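Local coordinates for protein KLLA0C04147p (Kluyveromyces lactis, PDB 5H2D) that binds ergosterol in the C-terminal OSBP-related domain described here and probably transfers sterols between membranes, at residues A13-L16 and L17-S21; Y131-P134 and D135-Y138; D358-A361 and M362-R366; G417-W420 and K421-D425. All blocks are in the same frame, centred on the assembly; numbering follows the deposited sequence.

Interactions 1, 2 and 4 gather on one side of the chain, while interaction 3 stands apart, about 26 to 34 Å off, centre to centre. Interactions 1 and 3 finish short helices with a Schellman motif; in 1 the carbonyl of L16 takes both the N and the hydroxyl of S21, in 3 arginines and glutamates surround the turn. Interaction 2 is a hairpin turn with a coplanar arginine-aspartate pair and aromatic packing. In interaction 4, a helical turn, W420, Y419 and R423 are buried, while E418, K421 and R424 are partly exposed. All four are partly buried. S21 O reaches S132 OG and E18 O reaches R424 NH1, joining interaction 1 to interactions 2 and 4.

Interaction 1: A13-L16 and L17-S21; sequences AKVL and LEEGS
L16 and S21 meet where helix 7-18 ends, and the carbonyl oxygen of L16 is gripped twice. S21 OG gives it a short bond of 2.6 Å, in the carbonyl plane and on a lone pair. S21 N adds a second, longer bond of 3.2 Å to L16 O. The serine hydroxyl lies beside its own backbone N (chi1 -52°), which lets both donors of one residue converge on one acceptor. G20, with positive phi, bonds through its N to L17 O, and together these bonds make the Schellman motif that closes the helix. The side chain of L16 packs on P159. Within the last turn, E18 N bonds to K14 O at 2.9 Å, and the two side chains cross: E18 OE1 approaches K14 CE at 3.2 Å, but K14 NZ stays 4.3 Å from OE1, an attraction short of a salt bridge. V15 and E19 instead run side by side, V15 CG1 lying 3.7 Å from E19 OE2, and E19 N bonds V15 O. The other oxygen, OE1, forms a salt bridge with R139, which also bonds S21 OG, and the chain of E19 leans on W420 and K421. With an alanine at E19, R139 would probably lose its carboxylate mate and V15 CG1 part of its packing. The helix end therefore depends on backbone and hydroxyl bonds, while K14 and E18 lie exposed without a salt bridge and E19 pairs with R139 and packs against helix 419-424.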
loop_
_atom_site.group_PDB
_atom_site.type_symbol
_atom_site.label_atom_id
_atom_site.label_comp_id
_atom_site.label_asym_id
_atom_site.label_seq_id
_atom_site.Cartn_x
_atom_site.Cartn_y
_atom_site.Cartn_z
ATOM N N ALA A 13 -6.325 14.284 16.336
ATOM C CA ALA A 13 -4.926 14.637 16.545
ATOM C C ALA A 13 -4.530 14.434 17.997
ATOM O O ALA A 13 -3.413 13.987 18.289
ATOM C CB ALA A 13 -4.673 16.082 16.117
ATOM N N LYS A 14 -5.439 14.759 18.923
ATOM C CA LYS A 14 -5.154 14.585 20.344
ATOM C C LYS A 14 -4.929 13.114 20.682
ATOM O O LYS A 14 -3.999 12.778 21.424
ATOM C CB LYS A 14 -6.301 15.182 21.164
ATOM C CG LYS A 14 -6.126 15.142 22.671
ATOM C CD LYS A 14 -7.303 15.840 23.350
ATOM C CE LYS A 14 -7.331 15.585 24.850
ATOM N NZ LYS A 14 -8.616 16.041 25.455
ATOM N N VAL A 15 -5.753 12.221 20.125
ATOM C CA VAL A 15 -5.580 10.788 20.360
ATOM C C VAL A 15 -4.219 10.328 19.859
ATOM O O VAL A 15 -3.505 9.582 20.543
ATOM C CB VAL A 15 -6.716 9.987 19.695
ATOM C CG1 VAL A 15 -6.421 8.493 19.758
ATOM C CG2 VAL A 15 -8.056 10.303 20.353
ATOM N N LEU A 16 -3.835 10.769 18.660
ATOM C CA LEU A 16 -2.561 10.345 18.088
ATOM C C LEU A 16 -1.395 10.743 18.979
ATOM O O LEU A 16 -0.433 9.981 19.137
ATOM C CB LEU A 16 -2.394 10.941 16.694
ATOM C CG LEU A 16 -3.462 10.516 15.688
ATOM C CD1 LEU A 16 -3.259 11.227 14.359
ATOM C CD2 LEU A 16 -3.447 9.001 15.498
ATOM N N LEU A 17 -1.453 11.944 19.558
ATOM C CA LEU A 17 -0.376 12.394 20.431
ATOM C C LEU A 17 -0.411 11.689 21.781
ATOM O O LEU A 17 0.639 11.313 22.313
ATOM C CB LEU A 17 -0.458 13.908 20.620
ATOM C CG LEU A 17 0.091 14.725 19.454
ATOM C CD1 LEU A 17 0.096 16.209 19.805
ATOM C CD2 LEU A 17 1.493 14.248 19.102
ATOM N N GLU A 18 -1.600 11.492 22.350
ATOM C CA GLU A 18 -1.676 10.865 23.665
ATOM C C GLU A 18 -1.199 9.425 23.625
ATOM O O GLU A 18 -0.638 8.934 24.609
ATOM C CB GLU A 18 -3.105 10.939 24.208
ATOM C CG GLU A 18 -3.646 12.360 24.300
ATOM C CD GLU A 18 -5.012 12.437 24.968
ATOM O OE1 GLU A 18 -5.236 13.382 25.758
ATOM O OE2 GLU A 18 -5.862 11.558 24.702
ATOM N N GLU A 19 -1.408 8.735 22.502
ATOM C CA GLU A 19 -0.964 7.357 22.358
ATOM C C GLU A 19 0.503 7.246 21.952
ATOM O O GLU A 19 0.989 6.130 21.748
ATOM C CB GLU A 19 -1.864 6.627 21.352
ATOM C CG GLU A 19 -3.320 6.588 21.795
ATOM C CD GLU A 19 -4.174 5.602 21.014
ATOM O OE1 GLU A 19 -3.683 5.026 20.013
ATOM O OE2 GLU A 19 -5.341 5.404 21.420
ATOM N N GLY A 20 1.218 8.357 21.835
ATOM C CA GLY A 20 2.647 8.305 21.580
ATOM C C GLY A 20 2.981 7.813 20.190
ATOM O O GLY A 20 3.995 7.133 20.006
ATOM N N SER A 21 2.162 8.175 19.203
ATOM C CA SER A 21 2.291 7.602 17.864
ATOM C C SER A 21 3.600 7.966 17.181
ATOM O O SER A 21 4.025 7.265 16.256
ATOM C CB SER A 21 1.117 8.075 17.010
ATOM O OG SER A 21 -0.100 7.809 17.673
#

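Interaction 2: Y131-P134 and D135-Y138; sequences YSRP and DKSY
R133 and D135 form a side-on salt bridge across the turn. R133 NE bonds D135 OD1 at 2.9 Å and R133 NH2 bonds D135 OD2 at the same length, both nearly straight, each oxygen using its syn lone pair. Guanidinium and carboxylate lie only 4° from coplanar. The aspartate reaches back because its CG sits between backbone N and carbonyl carbon (chi1 57°), and the arginine is bent at chi2 and chi3 to meet it. K136 NZ approaches R133 NH2 to 4.2 Å, like charges near each other, and has a weak long ion pair with D84. At the other end of the guanidinium, NH1 gives an in-plane bond to Y131 OH, which is also bonded to T336, so the group is held against rotation from two sides. The backbone bonds build the hairpin that joins strands 128-133 and 138-146. K136 N bonds R133 O at 2.9 Å, from above the carbonyl plane, closing a type I turn. S137, with positive phi, and Y138 both face R133, a G1 beta bulge; S137 N and Y138 N give R133 O weak bonds, whereas R133 N to Y138 O is firm at 2.9 Å. Packing on the face that carries R133 and Y138 is led by a CH-pi contact: R133 CB stands over the Y138 ring, 4.0 Å from its centroid, and R133 CG lies 3.4 Å from Y138 OH. That hydroxyl in turn meets the edge of the Y131 ring, 3.6 Å from CE2. F333 of helix 332-337 packs on both R133 and Y138.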
loop_
_atom_site.group_PDB
_atom_site.type_symbol
_atom_site.label_atom_id
_atom_site.label_comp_id
_atom_site.label_asym_id
_atom_site.label_seq_id
_atom_site.Cartn_x
_atom_site.Cartn_y
_atom_site.Cartn_z
ATOM N N TYR A 131 4.847 2.324 10.872
ATOM C CA TYR A 131 5.530 3.437 10.214
ATOM C C TYR A 131 4.750 4.707 10.513
ATOM O O TYR A 131 3.597 4.847 10.088
ATOM C CB TYR A 131 5.636 3.186 8.709
ATOM C CG TYR A 131 6.359 4.219 7.873
ATOM C CD1 TYR A 131 7.749 4.211 7.780
ATOM C CD2 TYR A 131 5.652 5.152 7.119
ATOM C CE1 TYR A 131 8.419 5.133 6.984
ATOM C CE2 TYR A 131 6.313 6.075 6.310
ATOM C CZ TYR A 131 7.689 6.057 6.251
ATOM O OH TYR A 131 8.337 6.959 5.448
ATOM N N SER A 132 5.367 5.626 11.251
ATOM C CA SER A 132 4.741 6.908 11.535
ATOM C C SER A 132 5.569 8.021 10.921
ATOM O O SER A 132 6.791 7.909 10.778
ATOM C CB SER A 132 4.593 7.128 13.041
ATOM O OG SER A 132 3.749 6.143 13.609
ATOM N N ARG A 133 4.887 9.103 10.540
ATOM C CA ARG A 133 5.545 10.251 9.926
ATOM C C ARG A 133 5.166 11.482 10.734
ATOM O O ARG A 133 4.110 12.087 10.507
ATOM C CB ARG A 133 5.159 10.383 8.456
ATOM C CG ARG A 133 5.846 9.349 7.551
ATOM C CD ARG A 133 7.332 9.607 7.391
ATOM N NE ARG A 133 7.556 10.848 6.657
ATOM C CZ ARG A 133 7.791 10.929 5.354
ATOM N NH1 ARG A 133 7.863 9.831 4.608
ATOM N NH2 ARG A 133 7.957 12.118 4.787
ATOM N N PRO A 134 6.002 11.870 11.704
ATOM C CA PRO A 134 5.696 13.075 12.490
ATOM C C PRO A 134 5.474 14.296 11.616
ATOM O O PRO A 134 4.612 15.130 11.924
ATOM C CB PRO A 134 6.939 13.234 13.378
ATOM C CG PRO A 134 7.553 11.859 13.448
ATOM C CD PRO A 134 7.255 11.217 12.125
ATOM N N ASP A 135 6.230 14.409 10.522
ATOM C CA ASP A 135 6.131 15.554 9.623
ATOM C C ASP A 135 4.818 15.591 8.855
ATOM O O ASP A 135 4.452 16.650 8.331
ATOM C CB ASP A 135 7.313 15.564 8.641
ATOM C CG ASP A 135 7.427 14.278 7.824
ATOM O OD1 ASP A 135 7.231 13.182 8.391
ATOM O OD2 ASP A 135 7.732 14.373 6.617
ATOM N N LYS A 136 4.110 14.465 8.768
ATOM C CA LYS A 136 2.834 14.366 8.078
ATOM C C LYS A 136 1.675 14.067 9.021
ATOM O O LYS A 136 0.526 14.021 8.577
ATOM C CB LYS A 136 2.903 13.272 7.000
ATOM C CG LYS A 136 4.046 13.427 6.018
ATOM C CD LYS A 136 3.967 14.765 5.289
ATOM C CE LYS A 136 5.038 14.887 4.232
ATOM N NZ LYS A 136 4.723 14.080 3.029
ATOM N N SER A 137 1.956 13.834 10.299
ATOM C CA SER A 137 0.948 13.555 11.318
ATOM C C SER A 137 0.142 12.287 11.040
ATOM O O SER A 137 -1.038 12.211 11.398
ATOM C CB SER A 137 0.013 14.750 11.507
ATOM O OG SER A 137 0.731 15.852 12.047
ATOM N N TYR A 138 0.747 11.248 10.448
ATOM C CA TYR A 138 0.026 9.990 10.319
ATOM C C TYR A 138 0.814 8.831 10.924
ATOM O O TYR A 138 2.038 8.884 11.081
ATOM C CB TYR A 138 -0.356 9.671 8.853
ATOM C CG TYR A 138 0.757 9.294 7.886
ATOM C CD1 TYR A 138 1.409 8.071 7.985
ATOM C CD2 TYR A 138 1.093 10.128 6.817
ATOM C CE1 TYR A 138 2.396 7.711 7.082
ATOM C CE2 TYR A 138 2.073 9.771 5.901
ATOM C CZ TYR A 138 2.723 8.560 6.041
ATOM O OH TYR A 138 3.694 8.204 5.130
#

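Interaction 3: D358-A361 and M362-R366; sequences DQRA and MEEGR
A361 and R366 are joined at the end of helix 357-363 by R366 N bonding A361 O at 2.9 Å, the outer bond of a Schellman motif; G365, with positive phi, supplies the inner one from its N to M362 O. Just before this, M362 N, E363 N and E364 N give regular helical bonds to D358, Q359 and R360. Among the side chains, R360 and E363 run side by side and meet in a salt bridge, NH1 to OE1 at 2.9 Å, the oxygen at the edge of the guanidinium while the two planes stand 78° apart. R360 starts with CG anti to its N (chi1 174°) and then folds at chi2 and chi3, which turns its end back to the helix. E364 crosses the same chain, its OE2 lying 3.6 Å from R360 CD, and a water donates to E364 OE2 at 2.6 Å while taking a weak bond from R360 NH1. E364 OE1 makes a salt bridge with R366 NH1 at 2.6 Å through its anti lone pair, with that oxygen 16° out of the guanidinium plane of R366. A leucine replacing E364 would probably leave R366 NH1 without this carboxylate, with E369 still on NE, and strand the bridging water beside R360. The second shell fixes these groups: E363 OE1 also pairs with R30 and OE2 bonds N338, while R360 NH2 reaches the carbonyls of R354 and N338. R366 occupies the N-cap position of helix 367-390, and its NE makes a salt bridge with E369 OE2 of that helix.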
loop_
_atom_site.group_PDB
_atom_site.type_symbol
_atom_site.label_atom_id
_atom_site.label_comp_id
_atom_site.label_asym_id
_atom_site.label_seq_id
_atom_site.Cartn_x
_atom_site.Cartn_y
_atom_site.Cartn_z
ATOM N N ASP A 358 16.343 -12.497 7.740
ATOM C CA ASP A 358 16.635 -12.853 6.352
ATOM C C ASP A 358 16.457 -11.649 5.438
ATOM O O ASP A 358 17.288 -11.391 4.555
ATOM C CB ASP A 358 15.783 -14.045 5.876
ATOM C CG ASP A 358 14.300 -13.914 6.190
ATOM O OD1 ASP A 358 13.888 -13.069 7.016
ATOM O OD2 ASP A 358 13.539 -14.723 5.612
ATOM N N GLN A 359 15.389 -10.888 5.652
ATOM C CA GLN A 359 15.178 -9.685 4.862
ATOM C C GLN A 359 16.285 -8.660 5.101
ATOM O O GLN A 359 16.713 -7.980 4.164
ATOM C CB GLN A 359 13.803 -9.100 5.185
ATOM C CG GLN A 359 13.447 -7.919 4.319
ATOM C CD GLN A 359 12.056 -7.420 4.595
ATOM O OE1 GLN A 359 11.145 -8.197 4.879
ATOM N NE2 GLN A 359 11.883 -6.108 4.518
ATOM N N ARG A 360 16.755 -8.526 6.346
ATOM C CA ARG A 360 17.852 -7.600 6.627
ATOM C C ARG A 360 19.123 -8.020 5.900
ATOM O O ARG A 360 19.819 -7.182 5.310
ATOM C CB ARG A 360 18.109 -7.522 8.132
ATOM C CG ARG A 360 19.343 -6.690 8.523
ATOM C CD ARG A 360 19.165 -5.201 8.214
ATOM N NE ARG A 360 17.918 -4.720 8.793
ATOM C CZ ARG A 360 17.172 -3.756 8.265
ATOM N NH1 ARG A 360 17.559 -3.143 7.158
ATOM N NH2 ARG A 360 16.028 -3.423 8.843
ATOM N N ALA A 361 19.455 -9.311 5.956
ATOM C CA ALA A 361 20.631 -9.800 5.243
ATOM C C ALA A 361 20.529 -9.496 3.758
ATOM O O ALA A 361 21.500 -9.038 3.140
ATOM C CB ALA A 361 20.805 -11.299 5.468
ATOM N N MET A 362 19.358 -9.734 3.164
ATOM C CA MET A 362 19.226 -9.503 1.732
ATOM C C MET A 362 19.414 -8.029 1.410
ATOM O O MET A 362 20.081 -7.681 0.426
ATOM C CB MET A 362 17.871 -9.982 1.221
ATOM C CG MET A 362 17.775 -9.836 -0.285
ATOM S SD MET A 362 16.147 -10.268 -0.924
ATOM C CE MET A 362 16.162 -12.044 -0.706
ATOM N N GLU A 363 18.856 -7.148 2.242
ATOM C CA GLU A 363 18.999 -5.720 1.987
ATOM C C GLU A 363 20.458 -5.303 1.990
ATOM O O GLU A 363 20.843 -4.370 1.271
ATOM C CB GLU A 363 18.223 -4.921 3.030
ATOM C CG GLU A 363 18.081 -3.453 2.675
ATOM C CD GLU A 363 17.587 -2.622 3.839
ATOM O OE1 GLU A 363 18.432 -2.058 4.569
ATOM O OE2 GLU A 363 16.352 -2.528 4.029
ATOM N N GLU A 364 21.277 -5.977 2.787
ATOM C CA GLU A 364 22.696 -5.671 2.900
ATOM C C GLU A 364 23.535 -6.468 1.919
ATOM O O GLU A 364 24.771 -6.418 1.988
ATOM C CB GLU A 364 23.154 -5.910 4.339
ATOM C CG GLU A 364 22.445 -4.951 5.308
ATOM C CD GLU A 364 22.914 -5.052 6.747
ATOM O OE1 GLU A 364 23.661 -5.988 7.082
ATOM O OE2 GLU A 364 22.513 -4.192 7.554
ATOM N N GLY A 365 22.897 -7.198 1.007
ATOM C CA GLY A 365 23.620 -7.928 -0.016
ATOM C C GLY A 365 24.236 -9.234 0.429
ATOM O O GLY A 365 25.086 -9.780 -0.282
ATOM N N ARG A 366 23.823 -9.762 1.579
ATOM C CA ARG A 366 24.366 -11.012 2.108
ATOM C C ARG A 366 23.367 -12.118 1.795
ATOM O O ARG A 366 22.559 -12.525 2.627
ATOM C CB ARG A 366 24.651 -10.880 3.597
ATOM C CG ARG A 366 25.761 -9.888 3.865
ATOM C CD ARG A 366 26.357 -10.092 5.232
ATOM N NE ARG A 366 25.334 -9.986 6.255
ATOM C CZ ARG A 366 24.891 -8.834 6.738
ATOM N NH1 ARG A 366 25.392 -7.686 6.292
ATOM N NH2 ARG A 366 23.949 -8.830 7.672
HETATM O O HOH W 1 20.564 -2.451 7.259
#

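Interaction 4: G417-W420 and K421-D425; sequences GEYW and KQRRD
W420 lays CZ3 over one face of the R423 guanidinium, 3.8 Å above its plane and offset toward the rim, with ring and guanidinium planes 50° apart. The two side chains run in the same direction, and R423 CD comes to 3.7 Å from W420 CE3. The first torsion of R423, near 180° (chi1 177°), sends a chain straight from CG to NE, which carries the guanidinium alongside the indole. The indole receives Y419 CD2 over the centre of one face, and a water lies at its edge, in plane. Y419 in turn stacks on F141 and meets W399 edge-to-face. R424 has K421 CA 4.0 Å above the middle of its guanidinium plane; at its edge, NE and NH2 grip the two oxygens of D425. At the edge of the R423 guanidinium, NH1 gives a bond of 3.0 Å to a water that also lies near W420 O and may donate to it. Backbone bonds bind the turn: Q422 N to E418 O, R423 N to Y419 O at 2.8 Å and R424 N to W420 O. G417 O is hydrated by two waters, one of which accepts from K421 N at 3.2 Å. Beyond the segment, R423 NE pairs with E130 and Y419 OH bonds the same carboxylate, so one acidic residue serves both; R424 NH1 bonds E18 O. This is a short C-terminal helix whose Y419 and W420 pack against strands of the beta-barrel of the OSBP-related domain, W420 on 128-133 and 138-146.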
loop_
_atom_site.group_PDB
_atom_site.type_symbol
_atom_site.label_atom_id
_atom_site.label_comp_id
_atom_site.label_asym_id
_atom_site.label_seq_id
_atom_site.Cartn_x
_atom_site.Cartn_y
_atom_site.Cartn_z
ATOM N N GLY A 417 -7.125 -1.262 18.654
ATOM C CA GLY A 417 -6.824 -0.001 19.311
ATOM C C GLY A 417 -5.758 -0.050 20.383
ATOM O O GLY A 417 -5.536 0.965 21.054
ATOM N N GLU A 418 -5.074 -1.182 20.552
ATOM C CA GLU A 418 -4.144 -1.364 21.662
ATOM C C GLU A 418 -2.684 -1.144 21.301
ATOM O O GLU A 418 -1.879 -0.858 22.192
ATOM C CB GLU A 418 -4.285 -2.775 22.230
ATOM C CG GLU A 418 -5.686 -3.088 22.674
ATOM C CD GLU A 418 -5.750 -3.379 24.138
ATOM O OE1 GLU A 418 -5.208 -4.432 24.552
ATOM O OE2 GLU A 418 -6.326 -2.547 24.876
ATOM N N TYR A 419 -2.311 -1.303 20.030
ATOM C CA TYR A 419 -0.893 -1.406 19.693
ATOM C C TYR A 419 -0.109 -0.173 20.133
ATOM O O TYR A 419 0.946 -0.290 20.768
ATOM C CB TYR A 419 -0.731 -1.622 18.193
ATOM C CG TYR A 419 0.713 -1.620 17.741
ATOM C CD1 TYR A 419 1.499 -2.752 17.907
ATOM C CD2 TYR A 419 1.293 -0.487 17.151
ATOM C CE1 TYR A 419 2.828 -2.773 17.497
ATOM C CE2 TYR A 419 2.635 -0.505 16.729
ATOM C CZ TYR A 419 3.384 -1.656 16.910
ATOM O OH TYR A 419 4.699 -1.719 16.484
ATOM N N TRP A 420 -0.592 1.017 19.777
ATOM C CA TRP A 420 0.211 2.209 20.025
ATOM C C TRP A 420 0.285 2.533 21.514
ATOM O O TRP A 420 1.336 2.977 21.987
ATOM C CB TRP A 420 -0.332 3.388 19.215
ATOM C CG TRP A 420 -0.228 3.148 17.726
ATOM C CD1 TRP A 420 -1.223 2.719 16.896
ATOM C CD2 TRP A 420 0.946 3.290 16.912
ATOM N NE1 TRP A 420 -0.745 2.601 15.605
ATOM C CE2 TRP A 420 0.581 2.946 15.589
ATOM C CE3 TRP A 420 2.264 3.692 17.167
ATOM C CZ2 TRP A 420 1.483 2.993 14.528
ATOM C CZ3 TRP A 420 3.166 3.735 16.115
ATOM C CH2 TRP A 420 2.765 3.377 14.805
ATOM N N LYS A 421 -0.798 2.298 22.265
ATOM C CA LYS A 421 -0.745 2.526 23.710
ATOM C C LYS A 421 0.205 1.545 24.383
ATOM O O LYS A 421 1.031 1.940 25.219
ATOM C CB LYS A 421 -2.145 2.413 24.309
ATOM C CG LYS A 421 -3.149 3.332 23.658
ATOM C CD LYS A 421 -4.475 3.362 24.403
ATOM C CE LYS A 421 -5.091 1.992 24.513
ATOM N NZ LYS A 421 -6.478 2.062 25.067
ATOM N N GLN A 422 0.112 0.260 24.039
ATOM C CA GLN A 422 1.021 -0.709 24.639
ATOM C C GLN A 422 2.458 -0.430 24.233
ATOM O O GLN A 422 3.378 -0.653 25.022
ATOM C CB GLN A 422 0.615 -2.132 24.259
ATOM C CG GLN A 422 -0.796 -2.481 24.690
ATOM C CD GLN A 422 -1.075 -3.970 24.645
ATOM O OE1 GLN A 422 -0.162 -4.783 24.490
ATOM N NE2 GLN A 422 -2.345 -4.337 24.787
ATOM N N ARG A 423 2.663 0.061 23.011
ATOM C CA ARG A 423 3.994 0.474 22.577
ATOM C C ARG A 423 4.498 1.657 23.402
ATOM O O ARG A 423 5.643 1.662 23.873
ATOM C CB ARG A 423 3.932 0.817 21.088
ATOM C CG ARG A 423 5.211 1.346 20.446
ATOM C CD ARG A 423 4.842 1.911 19.086
ATOM N NE ARG A 423 5.989 2.329 18.281
ATOM C CZ ARG A 423 6.586 3.512 18.375
ATOM N NH1 ARG A 423 6.165 4.401 19.262
ATOM N NH2 ARG A 423 7.601 3.806 17.584
ATOM N N ARG A 424 3.657 2.679 23.553
ATOM C CA ARG A 424 3.969 3.825 24.405
ATOM C C ARG A 424 4.419 3.391 25.795
ATOM O O ARG A 424 5.348 3.980 26.373
ATOM C CB ARG A 424 2.733 4.725 24.494
ATOM C CG ARG A 424 2.880 5.958 25.370
ATOM C CD ARG A 424 1.507 6.514 25.739
ATOM N NE ARG A 424 0.742 5.535 26.502
ATOM C CZ ARG A 424 -0.586 5.470 26.542
ATOM N NH1 ARG A 424 -1.330 6.334 25.859
ATOM N NH2 ARG A 424 -1.170 4.520 27.255
ATOM N N ASP A 425 3.774 2.368 26.351
ATOM C CA ASP A 425 4.013 1.956 27.726
ATOM C C ASP A 425 5.043 0.841 27.834
ATOM O O ASP A 425 5.174 0.239 28.906
ATOM C CB ASP A 425 2.694 1.531 28.377
ATOM C CG ASP A 425 1.700 2.676 28.473
ATOM O OD1 ASP A 425 2.121 3.852 28.390
ATOM O OD2 ASP A 425 0.494 2.402 28.619
HETATM O O HOH W 2 -3.241 2.271 20.273
HETATM O O HOH W 3 -7.411 2.949 21.884
HETATM O O HOH W 4 3.588 4.453 20.883
#